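Long-range contact in DNA helicase assembly protein (Enterobacteria phage T4, PDB 1C1K), which loads the replicative helicase onto fork DNA coated with single-stranded DNA-binding protein and coordinates leading- and lagging-strand synthesis during phage replication: residues K110-Y122 against A204-K216. Residues are numbered along the deposited sequence; the frame is centred on the assembly and turned at random.
Sequences KFKFEEDIRNIYY and AKNVFIETVKSCK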
ATOM      1  N   LYS A 110      -9.436   5.095   9.387  1.00 13.19           N
ATOM      2  CA  LYS A 110      -9.873   6.481   9.527  1.00 13.33           C
ATOM      3  C   LYS A 110      -9.198   7.161  10.710  1.00 13.32           C
ATOM      4  O   LYS A 110      -8.747   8.304  10.602  1.00 10.39           O
ATOM      5  CB  LYS A 110     -11.389   6.558   9.689  1.00 16.23           C
ATOM      6  CG  LYS A 110     -11.929   7.977   9.599  1.00 19.28           C
ATOM      7  CD  LYS A 110     -13.431   8.010   9.839  1.00 23.80           C
ATOM      8  CE  LYS A 110     -14.167   8.722   8.716  1.00 24.68           C
ATOM      9  NZ  LYS A 110     -13.467   8.583   7.409  1.00 26.75           N
ATOM     10  N   PHE A 111      -9.134   6.462  11.840  1.00 11.84           N
ATOM     11  CA  PHE A 111      -8.500   7.010  13.034  1.00 11.13           C
ATOM     12  C   PHE A 111      -7.012   7.209  12.769  1.00  9.42           C
ATOM     13  O   PHE A 111      -6.428   8.209  13.187  1.00  8.44           O
ATOM     14  CB  PHE A 111      -8.698   6.068  14.223  1.00 12.91           C
ATOM     15  CG  PHE A 111     -10.091   6.090  14.797  1.00 16.44           C
ATOM     16  CD1 PHE A 111     -10.521   5.072  15.646  1.00 18.21           C
ATOM     17  CD2 PHE A 111     -10.973   7.131  14.500  1.00 18.23           C
ATOM     18  CE1 PHE A 111     -11.808   5.089  16.195  1.00 18.99           C
ATOM     19  CE2 PHE A 111     -12.262   7.157  15.044  1.00 19.27           C
ATOM     20  CZ  PHE A 111     -12.678   6.134  15.894  1.00 19.46           C
ATOM     21  N   LYS A 112      -6.395   6.260  12.070  1.00  7.46           N
ATOM     22  CA  LYS A 112      -4.979   6.369  11.757  1.00  8.33           C
ATOM     23  C   LYS A 112      -4.738   7.538  10.803  1.00  6.08           C
ATOM     24  O   LYS A 112      -3.729   8.227  10.910  1.00  6.35           O
ATOM     25  CB  LYS A 112      -4.462   5.065  11.135  1.00 10.89           C
ATOM     26  CG  LYS A 112      -3.123   5.194  10.407  1.00 14.37           C
ATOM     27  CD  LYS A 112      -1.965   5.499  11.360  1.00 16.51           C
ATOM     28  CE  LYS A 112      -0.622   5.359  10.654  1.00 17.11           C
ATOM     29  NZ  LYS A 112       0.495   5.912  11.473  1.00 17.93           N
ATOM     30  N   PHE A 113      -5.666   7.752   9.872  1.00  5.96           N
ATOM     31  CA  PHE A 113      -5.557   8.855   8.912  1.00  5.59           C
ATOM     32  C   PHE A 113      -5.574  10.168   9.706  1.00  5.15           C
ATOM     33  O   PHE A 113      -4.731  11.045   9.507  1.00  4.01           O
ATOM     34  CB  PHE A 113      -6.739   8.798   7.928  1.00  5.16           C
ATOM     35  CG  PHE A 113      -6.687   9.827   6.827  1.00  3.94           C
ATOM     36  CD1 PHE A 113      -5.486  10.159   6.203  1.00  5.22           C
ATOM     37  CD2 PHE A 113      -7.856  10.442   6.390  1.00  5.38           C
ATOM     38  CE1 PHE A 113      -5.454  11.091   5.151  1.00  4.04           C
ATOM     39  CE2 PHE A 113      -7.834  11.376   5.337  1.00  4.46           C
ATOM     40  CZ  PHE A 113      -6.634  11.694   4.722  1.00  3.66           C
ATOM     41  N   GLU A 114      -6.525  10.283  10.626  1.00  5.29           N
ATOM     42  CA  GLU A 114      -6.636  11.481  11.449  1.00  5.79           C
ATOM     43  C   GLU A 114      -5.359  11.685  12.267  1.00  6.35           C
ATOM     44  O   GLU A 114      -4.832  12.796  12.361  1.00  6.32           O
ATOM     45  CB  GLU A 114      -7.864  11.367  12.362  1.00  6.77           C
ATOM     46  CG  GLU A 114      -9.159  11.756  11.645  1.00 10.81           C
ATOM     47  CD  GLU A 114     -10.419  11.180  12.271  1.00 13.22           C
ATOM     48  OE1 GLU A 114     -10.367  10.695  13.416  1.00 15.82           O
ATOM     49  OE2 GLU A 114     -11.474  11.219  11.607  1.00 15.80           O
ATOM     50  N   GLU A 115      -4.856  10.611  12.858  1.00  4.96           N
ATOM     51  CA  GLU A 115      -3.632  10.683  13.650  1.00  6.31           C
ATOM     52  C   GLU A 115      -2.481  11.209  12.789  1.00  6.33           C
ATOM     53  O   GLU A 115      -1.755  12.132  13.181  1.00  5.55           O
ATOM     54  CB  GLU A 115      -3.283   9.291  14.186  1.00  6.66           C
ATOM     55  CG  GLU A 115      -2.006   9.229  14.997  1.00  8.41           C
ATOM     56  CD  GLU A 115      -1.633   7.809  15.379  1.00 10.89           C
ATOM     57  OE1 GLU A 115      -2.302   6.863  14.909  1.00 12.20           O
ATOM     58  OE2 GLU A 115      -0.668   7.642  16.150  1.00 11.59           O
ATOM     59  N   ASP A 116      -2.324  10.617  11.608  1.00  5.99           N
ATOM     60  CA  ASP A 116      -1.262  11.011  10.690  1.00  5.17           C
ATOM     61  C   ASP A 116      -1.389  12.476  10.277  1.00  5.90           C
ATOM     62  O   ASP A 116      -0.386  13.188  10.223  1.00  5.69           O
ATOM     63  CB  ASP A 116      -1.273  10.107   9.454  1.00  5.65           C
ATOM     64  CG  ASP A 116      -0.728   8.716   9.746  1.00  7.25           C
ATOM     65  OD1 ASP A 116      -0.795   7.851   8.844  1.00  7.13           O
ATOM     66  OD2 ASP A 116      -0.228   8.484  10.871  1.00  8.20           O
ATOM     67  N   ILE A 117      -2.610  12.928   9.997  1.00  4.60           N
ATOM     68  CA  ILE A 117      -2.823  14.319   9.603  1.00  4.57           C
ATOM     69  C   ILE A 117      -2.355  15.256  10.714  1.00  5.97           C
ATOM     70  O   ILE A 117      -1.636  16.218  10.456  1.00  4.90           O
ATOM     71  CB  ILE A 117      -4.309  14.594   9.282  1.00  3.81           C
ATOM     72  CG1 ILE A 117      -4.697  13.891   7.975  1.00  3.28           C
ATOM     73  CG2 ILE A 117      -4.551  16.090   9.134  1.00  4.26           C
ATOM     74  CD1 ILE A 117      -6.186  13.661   7.825  1.00  4.44           C
ATOM     75  N   ARG A 118      -2.758  14.976  11.952  1.00  5.56           N
ATOM     76  CA  ARG A 118      -2.335  15.814  13.073  1.00  6.26           C
ATOM     77  C   ARG A 118      -0.818  15.844  13.147  1.00  6.77           C
ATOM     78  O   ARG A 118      -0.221  16.904  13.310  1.00  7.74           O
ATOM     79  CB  ARG A 118      -2.894  15.286  14.400  1.00  5.92           C
ATOM     80  CG  ARG A 118      -4.381  15.450  14.547  1.00  7.26           C
ATOM     81  CD  ARG A 118      -4.891  14.877  15.871  1.00 11.61           C
ATOM     82  NE  ARG A 118      -6.317  14.573  15.791  1.00 14.30           N
ATOM     83  CZ  ARG A 118      -6.837  13.351  15.871  1.00 14.23           C
ATOM     84  NH1 ARG A 118      -6.053  12.290  16.038  1.00 13.34           N
ATOM     85  NH2 ARG A 118      -8.148  13.192  15.760  1.00 16.04           N
ATOM     86  N   ASN A 119      -0.183  14.682  13.024  1.00  5.61           N
ATOM     87  CA  ASN A 119       1.267  14.631  13.095  1.00  6.85           C
ATOM     88  C   ASN A 119       1.920  15.390  11.942  1.00  6.76           C
ATOM     89  O   ASN A 119       2.974  16.005  12.117  1.00  7.64           O
ATOM     90  CB  ASN A 119       1.743  13.177  13.127  1.00  7.93           C
ATOM     91  CG  ASN A 119       1.475  12.514  14.465  1.00  9.22           C
ATOM     92  OD1 ASN A 119       1.510  11.291  14.589  1.00 11.44           O
ATOM     93  ND2 ASN A 119       1.203  13.325  15.475  1.00  8.50           N
ATOM     94  N   ILE A 120       1.304  15.354  10.764  1.00  6.26           N
ATOM     95  CA  ILE A 120       1.867  16.074   9.622  1.00  7.39           C
ATOM     96  C   ILE A 120       1.781  17.566   9.907  1.00  7.81           C
ATOM     97  O   ILE A 120       2.720  18.314   9.624  1.00  8.45           O
ATOM     98  CB  ILE A 120       1.098  15.791   8.311  1.00  8.03           C
ATOM     99  CG1 ILE A 120       1.269  14.326   7.903  1.00  5.86           C
ATOM    100  CG2 ILE A 120       1.622  16.696   7.193  1.00  5.57           C
ATOM    101  CD1 ILE A 120       0.265  13.883   6.866  1.00  5.55           C
ATOM    102  N   TYR A 121       0.653  17.990  10.474  1.00  7.79           N
ATOM    103  CA  TYR A 121       0.443  19.396  10.798  1.00  9.52           C
ATOM    104  C   TYR A 121       1.461  19.914  11.817  1.00 10.73           C
ATOM    105  O   TYR A 121       2.102  20.937  11.594  1.00 10.50           O
ATOM    106  CB  TYR A 121      -0.975  19.613  11.331  1.00  9.90           C
ATOM    107  CG  TYR A 121      -1.239  21.037  11.774  1.00 11.85           C
ATOM    108  CD1 TYR A 121      -1.688  22.001  10.869  1.00 12.61           C
ATOM    109  CD2 TYR A 121      -1.026  21.424  13.099  1.00 12.90           C
ATOM    110  CE1 TYR A 121      -1.918  23.320  11.276  1.00 13.87           C
ATOM    111  CE2 TYR A 121      -1.253  22.737  13.515  1.00 13.68           C
ATOM    112  CZ  TYR A 121      -1.698  23.678  12.602  1.00 15.03           C
ATOM    113  OH  TYR A 121      -1.931  24.975  13.024  1.00 17.53           O
ATOM    114  N   TYR A 122       1.619  19.211  12.930  1.00 11.35           N
ATOM    115  CA  TYR A 122       2.563  19.651  13.946  1.00 11.85           C
ATOM    116  C   TYR A 122       3.998  19.611  13.431  1.00 11.94           C
ATOM    117  O   TYR A 122       4.827  20.432  13.825  1.00 12.04           O
ATOM    118  CB  TYR A 122       2.393  18.810  15.216  1.00 14.43           C
ATOM    119  CG  TYR A 122       1.058  19.067  15.884  1.00 14.30           C
ATOM    120  CD1 TYR A 122       0.164  18.029  16.128  1.00 16.32           C
ATOM    121  CD2 TYR A 122       0.664  20.364  16.212  1.00 16.77           C
ATOM    122  CE1 TYR A 122      -1.093  18.276  16.676  1.00 16.58           C
ATOM    123  CE2 TYR A 122      -0.589  20.624  16.759  1.00 17.50           C
ATOM    124  CZ  TYR A 122      -1.463  19.574  16.986  1.00 18.23           C
ATOM    125  OH  TYR A 122      -2.710  19.828  17.512  1.00 19.86           O
ATOM    126  N   ALA A 204     -12.321  11.826   2.097  1.00  8.39           N
ATOM    127  CA  ALA A 204     -10.955  11.931   2.611  1.00  7.18           C
ATOM    128  C   ALA A 204     -10.613  13.412   2.791  1.00  7.11           C
ATOM    129  O   ALA A 204      -9.997  13.805   3.783  1.00  7.27           O
ATOM    130  CB  ALA A 204      -9.980  11.275   1.639  1.00  6.51           C
ATOM    131  N   LYS A 205     -11.027  14.232   1.827  1.00  6.68           N
ATOM    132  CA  LYS A 205     -10.791  15.674   1.885  1.00  6.75           C
ATOM    133  C   LYS A 205     -11.484  16.293   3.101  1.00  7.37           C
ATOM    134  O   LYS A 205     -10.887  17.099   3.816  1.00  6.84           O
ATOM    135  CB  LYS A 205     -11.315  16.346   0.615  1.00  7.91           C
ATOM    136  CG  LYS A 205     -10.931  17.812   0.486  1.00  9.96           C
ATOM    137  CD  LYS A 205     -11.416  18.373  -0.840  1.00 14.95           C
ATOM    138  CE  LYS A 205     -10.869  19.769  -1.093  1.00 17.92           C
ATOM    139  NZ  LYS A 205     -11.469  20.770  -0.169  1.00 21.26           N
ATOM    140  N   ASN A 206     -12.745  15.917   3.324  1.00  7.90           N
ATOM    141  CA  ASN A 206     -13.523  16.424   4.454  1.00  8.44           C
ATOM    142  C   ASN A 206     -12.815  16.113   5.768  1.00  8.65           C
ATOM    143  O   ASN A 206     -12.689  16.976   6.639  1.00  9.05           O
ATOM    144  CB  ASN A 206     -14.919  15.792   4.482  1.00 10.53           C
ATOM    145  CG  ASN A 206     -15.813  16.273   3.346  1.00 13.50           C
ATOM    146  OD1 ASN A 206     -15.492  17.230   2.644  1.00 15.32           O
ATOM    147  ND2 ASN A 206     -16.943  15.606   3.166  1.00 14.65           N
ATOM    148  N   VAL A 207     -12.352  14.874   5.912  1.00  8.77           N
ATOM    149  CA  VAL A 207     -11.651  14.464   7.126  1.00  7.62           C
ATOM    150  C   VAL A 207     -10.388  15.305   7.303  1.00  7.54           C
ATOM    151  O   VAL A 207     -10.085  15.768   8.403  1.00  7.38           O
ATOM    152  CB  VAL A 207     -11.275  12.966   7.073  1.00  7.51           C
ATOM    153  CG1 VAL A 207     -10.431  12.590   8.282  1.00  9.01           C
ATOM    154  CG2 VAL A 207     -12.543  12.114   7.034  1.00  9.50           C
ATOM    155  N   PHE A 208      -9.660  15.509   6.210  1.00  5.87           N
ATOM    156  CA  PHE A 208      -8.439  16.303   6.234  1.00  5.14           C
ATOM    157  C   PHE A 208      -8.715  17.735   6.728  1.00  5.65           C
ATOM    158  O   PHE A 208      -8.055  18.229   7.638  1.00  4.49           O
ATOM    159  CB  PHE A 208      -7.833  16.338   4.828  1.00  4.32           C
ATOM    160  CG  PHE A 208      -6.548  17.101   4.735  1.00  4.76           C
ATOM    161  CD1 PHE A 208      -5.346  16.520   5.126  1.00  4.45           C
ATOM    162  CD2 PHE A 208      -6.537  18.396   4.224  1.00  6.40           C
ATOM    163  CE1 PHE A 208      -4.147  17.218   5.007  1.00  5.61           C
ATOM    164  CE2 PHE A 208      -5.348  19.106   4.099  1.00  6.13           C
ATOM    165  CZ  PHE A 208      -4.148  18.517   4.490  1.00  6.84           C
ATOM    166  N   ILE A 209      -9.700  18.384   6.119  1.00  6.65           N
ATOM    167  CA  ILE A 209     -10.063  19.755   6.471  1.00  7.69           C
ATOM    168  C   ILE A 209     -10.500  19.872   7.930  1.00  8.37           C
ATOM    169  O   ILE A 209     -10.065  20.773   8.647  1.00  7.16           O
ATOM    170  CB  ILE A 209     -11.190  20.269   5.528  1.00  8.68           C
ATOM    171  CG1 ILE A 209     -10.638  20.400   4.106  1.00  8.39           C
ATOM    172  CG2 ILE A 209     -11.734  21.617   6.007  1.00  9.30           C
ATOM    173  CD1 ILE A 209     -11.663  20.858   3.075  1.00  9.68           C
ATOM    174  N   GLU A 210     -11.347  18.951   8.372  1.00  9.09           N
ATOM    175  CA  GLU A 210     -11.839  18.960   9.742  1.00 10.27           C
ATOM    176  C   GLU A 210     -10.714  18.716  10.750  1.00  9.23           C
ATOM    177  O   GLU A 210     -10.667  19.344  11.809  1.00  7.99           O
ATOM    178  CB  GLU A 210     -12.921  17.889   9.910  1.00 13.80           C
ATOM    179  CG  GLU A 210     -14.038  18.268  10.870  1.00 22.30           C
ATOM    180  CD  GLU A 210     -14.815  19.489  10.410  1.00 25.95           C
ATOM    181  OE1 GLU A 210     -14.677  20.554  11.048  1.00 27.26           O
ATOM    182  OE2 GLU A 210     -15.562  19.385   9.410  1.00 28.88           O
ATOM    183  N   THR A 211      -9.801  17.807  10.418  1.00  6.84           N
ATOM    184  CA  THR A 211      -8.702  17.484  11.315  1.00  6.81           C
ATOM    185  C   THR A 211      -7.724  18.649  11.442  1.00  6.12           C
ATOM    186  O   THR A 211      -7.265  18.974  12.541  1.00  6.30           O
ATOM    187  CB  THR A 211      -7.951  16.220  10.836  1.00  6.60           C
ATOM    188  OG1 THR A 211      -8.867  15.121  10.768  1.00  8.23           O
ATOM    189  CG2 THR A 211      -6.825  15.855  11.807  1.00  6.55           C
ATOM    190  N   VAL A 212      -7.402  19.286  10.322  1.00  6.86           N
ATOM    191  CA  VAL A 212      -6.485  20.415  10.357  1.00  6.89           C
ATOM    192  C   VAL A 212      -7.132  21.558  11.144  1.00  6.46           C
ATOM    193  O   VAL A 212      -6.473  22.237  11.931  1.00  5.45           O
ATOM    194  CB  VAL A 212      -6.139  20.891   8.919  1.00  8.09           C
ATOM    195  CG1 VAL A 212      -5.417  22.231   8.959  1.00  8.20           C
ATOM    196  CG2 VAL A 212      -5.270  19.846   8.228  1.00  7.79           C
ATOM    197  N   LYS A 213      -8.428  21.760  10.940  1.00  6.87           N
ATOM    198  CA  LYS A 213      -9.135  22.826  11.639  1.00  8.03           C
ATOM    199  C   LYS A 213      -9.053  22.642  13.144  1.00  9.46           C
ATOM    200  O   LYS A 213      -8.877  23.612  13.881  1.00 11.22           O
ATOM    201  CB  LYS A 213     -10.600  22.867  11.215  1.00  8.63           C
ATOM    202  CG  LYS A 213     -11.397  23.954  11.899  1.00 11.68           C
ATOM    203  CD  LYS A 213     -12.837  23.925  11.444  1.00 13.99           C
ATOM    204  CE  LYS A 213     -13.768  24.367  12.556  1.00 15.72           C
ATOM    205  NZ  LYS A 213     -15.133  24.579  12.012  1.00 19.80           N
ATOM    206  N   SER A 214      -9.179  21.396  13.599  1.00 10.15           N
ATOM    207  CA  SER A 214      -9.114  21.100  15.025  1.00 10.73           C
ATOM    208  C   SER A 214      -7.696  21.270  15.574  1.00  9.85           C
ATOM    209  O   SER A 214      -7.510  21.405  16.782  1.00 11.19           O
ATOM    210  CB  SER A 214      -9.630  19.677  15.301  1.00 11.40           C
ATOM    211  OG  SER A 214      -8.712  18.687  14.871  1.00 14.23           O
ATOM    212  N   CYS A 215      -6.701  21.265  14.692  1.00  9.09           N
ATOM    213  CA  CYS A 215      -5.308  21.450  15.102  1.00  9.18           C
ATOM    214  C   CYS A 215      -4.983  22.933  15.175  1.00 10.23           C
ATOM    215  O   CYS A 215      -4.146  23.361  15.971  1.00 10.84           O
ATOM    216  CB  CYS A 215      -4.354  20.817  14.092  1.00  9.46           C
ATOM    217  SG  CYS A 215      -4.286  19.027  14.122  1.00  9.24           S
ATOM    218  N   LYS A 216      -5.641  23.710  14.320  1.00  9.86           N
ATOM    219  CA  LYS A 216      -5.407  25.147  14.255  1.00 12.03           C
ATOM    220  C   LYS A 216      -6.113  25.917  15.359  1.00 11.58           C
ATOM    221  O   LYS A 216      -5.539  26.843  15.938  1.00 12.37           O
ATOM    222  CB  LYS A 216      -5.865  25.700  12.895  1.00 11.86           C
ATOM    223  CG  LYS A 216      -4.978  25.324  11.719  1.00 15.35           C
ATOM    224  CD  LYS A 216      -5.740  25.433  10.403  1.00 17.72           C
ATOM    225  CE  LYS A 216      -5.070  26.398   9.435  1.00 19.80           C
ATOM    226  NZ  LYS A 216      -5.842  26.546   8.166  1.00 20.09           N
TER
HETATM  227  O   HOH W   1      -8.028  16.378  15.747  1.00 31.83           O
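Two helices of the C-terminal half of this mainly helical loader pack here, and Ile117 and Thr211 meet in the middle of their crossing. The axes of 110-122 and 204-216 come within 9.3 Å and run in broadly the same direction, crossing at -49°. Ile117 CG2 lies 3.5 Å from Thr211 CG2, while the CG1-CD1 branch of Ile117 lies against Phe208. That same CD1 sits over the centre of the Phe113 ring within its own helix. With CG2 anti to the backbone N, Thr211 presents this methyl to Ile117 and Arg118, and its OG1 turns back to donate to Val207 O at 2.7 Å, above the carbonyl plane. This bond spends the hydroxyl proton within the helix, although OG1 also packs against Glu114 CG; Thr211 N reaches Val207 O from the opposite face, so two donors grip that oxygen.

Towards the start of both segments, Val207 is wedged between Phe113 and Glu114 through CG1, while CG2 meets Lys110 NZ. Ala204 O meets the rim of the Phe113 ring almost in plane. In this two-domain fold helix 158-168 packs beside the pair, with Leu163 on Phe113 and Leu164 on Phe208.

At the C-terminal end Cys215 packs against two tyrosines. Its CB makes a CH-pi contact over one face of Tyr121, 3.8 Å from the ring centroid, and its SG approaches both Tyr121 and Tyr122 obliquely; the latter centroid is 4.7 Å away. SG also rests 3.6 Å from Arg118 CG. Further along, Lys216 CG lies 3.3 Å from Tyr121 OH. On the more exposed flank, a water bridges the helices, donating to Ser214 OG at 2.6 Å and accepting from Arg118 NE over a leg so short that its exact length is doubtful.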